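Local coordinates for AvrL567-D (Melampsora lini, PDB 2QVT), which is a rust-fungus avirulence protein, probably a secreted effector whose recognition by flax resistance proteins triggers plant disease resistance, at residues V55-P67 against W111-I125. Residues are numbered along the deposited sequence; the frame is centred on the assembly and turned at random.
Sequences VNVKWDNEQMTMP and WAQAHRHSGATRRTI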
# COMPACT_ATOMS: atom_id res chain seq x y z
N VAL A 55 3.57 -7.29 -6.81
CA VAL A 55 3.78 -7.04 -5.39
C VAL A 55 2.54 -7.49 -4.59
O VAL A 55 1.45 -6.96 -4.75
CB VAL A 55 4.15 -5.51 -5.12
CG1 VAL A 55 3.97 -5.12 -3.65
CG2 VAL A 55 5.60 -5.19 -5.55
N ASN A 56 2.73 -8.48 -3.73
CA ASN A 56 1.68 -8.91 -2.83
C ASN A 56 1.68 -8.00 -1.64
O ASN A 56 2.77 -7.50 -1.24
CB ASN A 56 1.92 -10.33 -2.35
CG ASN A 56 1.30 -11.37 -3.28
OD1 ASN A 56 0.66 -11.05 -4.32
ND2 ASN A 56 1.51 -12.64 -2.93
N VAL A 57 0.48 -7.79 -1.08
CA VAL A 57 0.28 -6.88 0.08
C VAL A 57 -0.49 -7.63 1.17
O VAL A 57 -1.32 -8.42 0.87
CB VAL A 57 -0.49 -5.59 -0.34
CG1 VAL A 57 -0.62 -4.56 0.81
CG2 VAL A 57 0.13 -4.97 -1.62
N LYS A 58 -0.13 -7.43 2.44
CA LYS A 58 -0.91 -7.92 3.56
C LYS A 58 -0.77 -6.90 4.70
O LYS A 58 0.03 -5.97 4.64
CB LYS A 58 -0.43 -9.34 4.00
CG LYS A 58 0.96 -9.40 4.61
CD LYS A 58 1.11 -10.71 5.38
CE LYS A 58 2.40 -10.78 6.10
NZ LYS A 58 2.50 -12.22 6.57
N TRP A 59 -1.59 -7.07 5.73
CA TRP A 59 -1.48 -6.22 6.94
C TRP A 59 -0.32 -6.70 7.85
O TRP A 59 -0.03 -7.88 7.91
CB TRP A 59 -2.82 -6.26 7.70
CG TRP A 59 -3.86 -5.42 7.05
CD1 TRP A 59 -5.04 -5.83 6.46
CD2 TRP A 59 -3.79 -4.01 6.85
NE1 TRP A 59 -5.71 -4.73 5.96
CE2 TRP A 59 -4.95 -3.61 6.21
CE3 TRP A 59 -2.84 -3.04 7.20
CZ2 TRP A 59 -5.18 -2.27 5.88
CZ3 TRP A 59 -3.07 -1.74 6.88
CH2 TRP A 59 -4.23 -1.36 6.22
N ASP A 60 0.33 -5.78 8.54
CA ASP A 60 1.36 -6.13 9.53
C ASP A 60 0.85 -7.02 10.65
O ASP A 60 1.48 -8.00 11.02
CB ASP A 60 2.08 -4.88 10.08
CG ASP A 60 1.16 -3.87 10.71
OD1 ASP A 60 -0.09 -3.85 10.44
OD2 ASP A 60 1.71 -3.02 11.48
N ASN A 61 -0.31 -6.68 11.19
CA ASN A 61 -0.89 -7.42 12.29
C ASN A 61 -2.37 -7.10 12.33
O ASN A 61 -2.91 -6.44 11.42
CB ASN A 61 -0.16 -7.01 13.60
CG ASN A 61 -0.21 -5.50 13.85
OD1 ASN A 61 -1.28 -4.91 13.95
ND2 ASN A 61 0.94 -4.89 13.98
N GLU A 62 -3.03 -7.52 13.40
CA GLU A 62 -4.46 -7.44 13.55
C GLU A 62 -4.91 -6.02 13.79
O GLU A 62 -6.05 -5.69 13.54
CB GLU A 62 -4.90 -8.32 14.70
CG GLU A 62 -5.89 -9.38 14.26
CD GLU A 62 -5.74 -10.69 15.03
OE1 GLU A 62 -6.03 -11.78 14.45
OE2 GLU A 62 -5.33 -10.62 16.22
N GLN A 63 -4.03 -5.16 14.29
CA GLN A 63 -4.42 -3.76 14.43
C GLN A 63 -4.30 -3.04 13.07
O GLN A 63 -4.77 -1.91 12.95
CB GLN A 63 -3.62 -2.96 15.50
CG GLN A 63 -2.89 -3.68 16.62
CD GLN A 63 -3.60 -4.89 17.17
OE1 GLN A 63 -4.71 -4.80 17.69
NE2 GLN A 63 -2.95 -6.05 17.04
N MET A 64 -3.66 -3.68 12.08
CA MET A 64 -3.66 -3.16 10.70
C MET A 64 -3.10 -1.75 10.68
O MET A 64 -3.70 -0.86 10.12
CB MET A 64 -5.07 -3.19 10.08
CG MET A 64 -5.70 -4.59 10.05
SD MET A 64 -7.41 -4.62 9.44
CE MET A 64 -8.35 -3.91 10.80
N THR A 65 -1.93 -1.56 11.28
CA THR A 65 -1.35 -0.23 11.37
C THR A 65 -0.62 0.16 10.09
O THR A 65 -0.38 1.33 9.86
CB THR A 65 -0.42 -0.09 12.59
OG1 THR A 65 0.75 -0.86 12.38
CG2 THR A 65 -1.09 -0.60 13.84
N MET A 66 -0.29 -0.81 9.25
CA MET A 66 0.38 -0.54 8.00
C MET A 66 0.36 -1.78 7.11
O MET A 66 0.33 -2.92 7.61
CB MET A 66 1.86 -0.11 8.23
CG MET A 66 2.76 -1.23 8.73
SD MET A 66 4.47 -0.66 8.89
CE MET A 66 4.34 0.36 10.34
N PRO A 67 0.44 -1.57 5.79
CA PRO A 67 0.57 -2.73 4.93
C PRO A 67 2.02 -3.18 4.85
O PRO A 67 2.96 -2.38 5.08
CB PRO A 67 0.12 -2.20 3.56
CG PRO A 67 0.59 -0.72 3.59
CD PRO A 67 0.43 -0.29 5.04
N TRP A 111 8.56 -10.38 3.92
CA TRP A 111 7.62 -9.28 3.93
C TRP A 111 8.35 -8.02 4.39
O TRP A 111 9.17 -8.08 5.31
CB TRP A 111 6.44 -9.64 4.84
CG TRP A 111 5.54 -10.61 4.18
CD1 TRP A 111 5.54 -11.99 4.37
CD2 TRP A 111 4.52 -10.33 3.21
NE1 TRP A 111 4.58 -12.56 3.56
CE2 TRP A 111 3.94 -11.58 2.83
CE3 TRP A 111 4.06 -9.15 2.59
CZ2 TRP A 111 2.90 -11.69 1.89
CZ3 TRP A 111 3.02 -9.25 1.66
CH2 TRP A 111 2.45 -10.52 1.31
N ALA A 112 8.07 -6.89 3.72
CA ALA A 112 8.69 -5.61 4.05
C ALA A 112 7.74 -4.40 4.24
O ALA A 112 6.75 -4.25 3.51
CB ALA A 112 9.72 -5.27 3.04
N GLN A 113 8.06 -3.55 5.21
CA GLN A 113 7.60 -2.16 5.23
C GLN A 113 8.08 -1.41 3.96
O GLN A 113 9.21 -1.64 3.49
CB GLN A 113 8.14 -1.44 6.48
CG GLN A 113 7.47 -1.90 7.77
CD GLN A 113 7.97 -1.20 9.04
OE1 GLN A 113 8.11 -1.84 10.08
NE2 GLN A 113 8.20 0.09 8.98
N ALA A 114 7.24 -0.52 3.43
CA ALA A 114 7.73 0.47 2.48
C ALA A 114 8.94 1.24 3.09
O ALA A 114 8.97 1.57 4.29
CB ALA A 114 6.63 1.42 2.06
N HIS A 115 9.93 1.48 2.24
CA HIS A 115 11.11 2.26 2.58
C HIS A 115 10.80 3.77 2.46
O HIS A 115 10.44 4.26 1.39
CB HIS A 115 12.31 1.79 1.71
CG HIS A 115 13.61 2.40 2.10
ND1 HIS A 115 14.74 2.32 1.30
CD2 HIS A 115 13.97 3.13 3.18
CE1 HIS A 115 15.73 2.96 1.88
NE2 HIS A 115 15.29 3.47 3.02
N ARG A 116 10.89 4.48 3.58
CA ARG A 116 10.50 5.88 3.61
C ARG A 116 11.72 6.77 3.36
O ARG A 116 12.79 6.51 3.93
CB ARG A 116 9.83 6.23 4.95
CG ARG A 116 8.59 5.37 5.29
CD ARG A 116 7.90 5.83 6.59
NE ARG A 116 8.85 5.99 7.70
CZ ARG A 116 8.71 6.82 8.73
NH1 ARG A 116 7.65 7.62 8.85
NH2 ARG A 116 9.67 6.87 9.66
N HIS A 117 11.57 7.80 2.53
CA HIS A 117 12.69 8.68 2.11
C HIS A 117 12.54 10.10 2.64
O HIS A 117 13.51 10.89 2.64
CB HIS A 117 12.81 8.72 0.57
CG HIS A 117 12.91 7.36 -0.05
ND1 HIS A 117 14.12 6.78 -0.35
CD2 HIS A 117 11.96 6.45 -0.37
CE1 HIS A 117 13.91 5.57 -0.85
NE2 HIS A 117 12.60 5.35 -0.87
N SER A 118 11.33 10.41 3.11
CA SER A 118 11.02 11.71 3.71
C SER A 118 10.39 11.52 5.08
O SER A 118 9.71 10.51 5.31
CB SER A 118 10.08 12.48 2.79
OG SER A 118 9.48 13.57 3.45
N GLY A 119 10.63 12.46 5.99
CA GLY A 119 10.00 12.49 7.33
C GLY A 119 8.50 12.76 7.23
O GLY A 119 7.73 12.33 8.09
N ALA A 120 8.09 13.43 6.15
CA ALA A 120 6.67 13.66 5.79
C ALA A 120 5.85 12.39 5.40
O ALA A 120 4.60 12.42 5.41
CB ALA A 120 6.58 14.73 4.66
N THR A 121 6.54 11.31 5.03
CA THR A 121 5.88 10.03 4.68
C THR A 121 5.22 9.42 5.91
O THR A 121 5.89 9.05 6.83
CB THR A 121 6.91 9.06 4.03
OG1 THR A 121 7.52 9.70 2.91
CG2 THR A 121 6.27 7.75 3.55
N ARG A 122 3.89 9.36 5.94
CA ARG A 122 3.17 8.65 7.02
C ARG A 122 3.62 7.18 7.11
O ARG A 122 3.70 6.51 6.07
CB ARG A 122 1.65 8.69 6.79
CG ARG A 122 1.08 10.09 6.55
CD ARG A 122 0.33 10.59 7.74
NE ARG A 122 0.69 11.96 8.12
CZ ARG A 122 0.97 12.34 9.36
NH1 ARG A 122 0.87 11.48 10.36
NH2 ARG A 122 1.32 13.62 9.61
N ARG A 123 3.90 6.70 8.33
CA ARG A 123 4.22 5.27 8.49
C ARG A 123 2.98 4.41 8.75
O ARG A 123 2.95 3.26 8.40
CB ARG A 123 5.39 4.99 9.47
CG ARG A 123 5.12 5.19 10.94
CD ARG A 123 6.30 4.72 11.87
NE ARG A 123 6.34 3.26 12.12
CZ ARG A 123 5.52 2.59 12.95
NH1 ARG A 123 4.58 3.22 13.63
NH2 ARG A 123 5.65 1.27 13.10
N THR A 124 1.95 4.99 9.35
CA THR A 124 0.77 4.21 9.67
C THR A 124 -0.47 4.78 9.01
O THR A 124 -0.51 5.95 8.61
CB THR A 124 0.53 4.09 11.19
OG1 THR A 124 0.19 5.38 11.69
CG2 THR A 124 1.76 3.52 11.89
N ILE A 125 -1.45 3.89 8.83
CA ILE A 125 -2.74 4.21 8.26
C ILE A 125 -3.54 5.15 9.20
O ILE A 125 -3.56 4.97 10.41
CB ILE A 125 -3.51 2.88 7.88
CG1 ILE A 125 -2.67 2.07 6.89
CG2 ILE A 125 -4.95 3.16 7.33
CD1 ILE A 125 -2.36 2.82 5.55
O HOH W 1 -2.67 2.89 11.80
O HOH W 2 2.77 0.20 14.13
O HOH W 3 4.65 -0.28 4.75
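I125 and W59 form the tight end of a contact between a β-hairpin, strands 55-59 and 67-71 with their connecting loop, and the long loop 111-125 that follows strand 98-104. The contact illustrates how an irregular loop can be tied to a hairpin at its two ends and, between them, by M66. At one end I125 lays CG1 against the edge of the W59 indole, 3.8 Å from CH2, while F41 stacks on the W59 ring and I142 backs the isoleucine. A single backbone bond joins the two segments here, I125 N donating to T65 O (3.0 Å, 161°). Buried M66 continues the tight part: bent at chi3 (73°), it crosses Q113, SD 3.4 Å from CG, and brings CE over one face of the R123 guanidinium. The solvent side, with exposed Q113 and R123, is looser and water-bridged: one water links R123 NH2 to T65 OG1, another P67 O to A114 N. At the far, partly exposed end W111 lies against N56 and K58, its CH2 meeting N56 CB. Extended beyond CG, K58 runs over one indole face, with CE 3.5 Å from the centroid of the W111 five-membered ring and NZ completing a cation-pi contact at 3.8 Å.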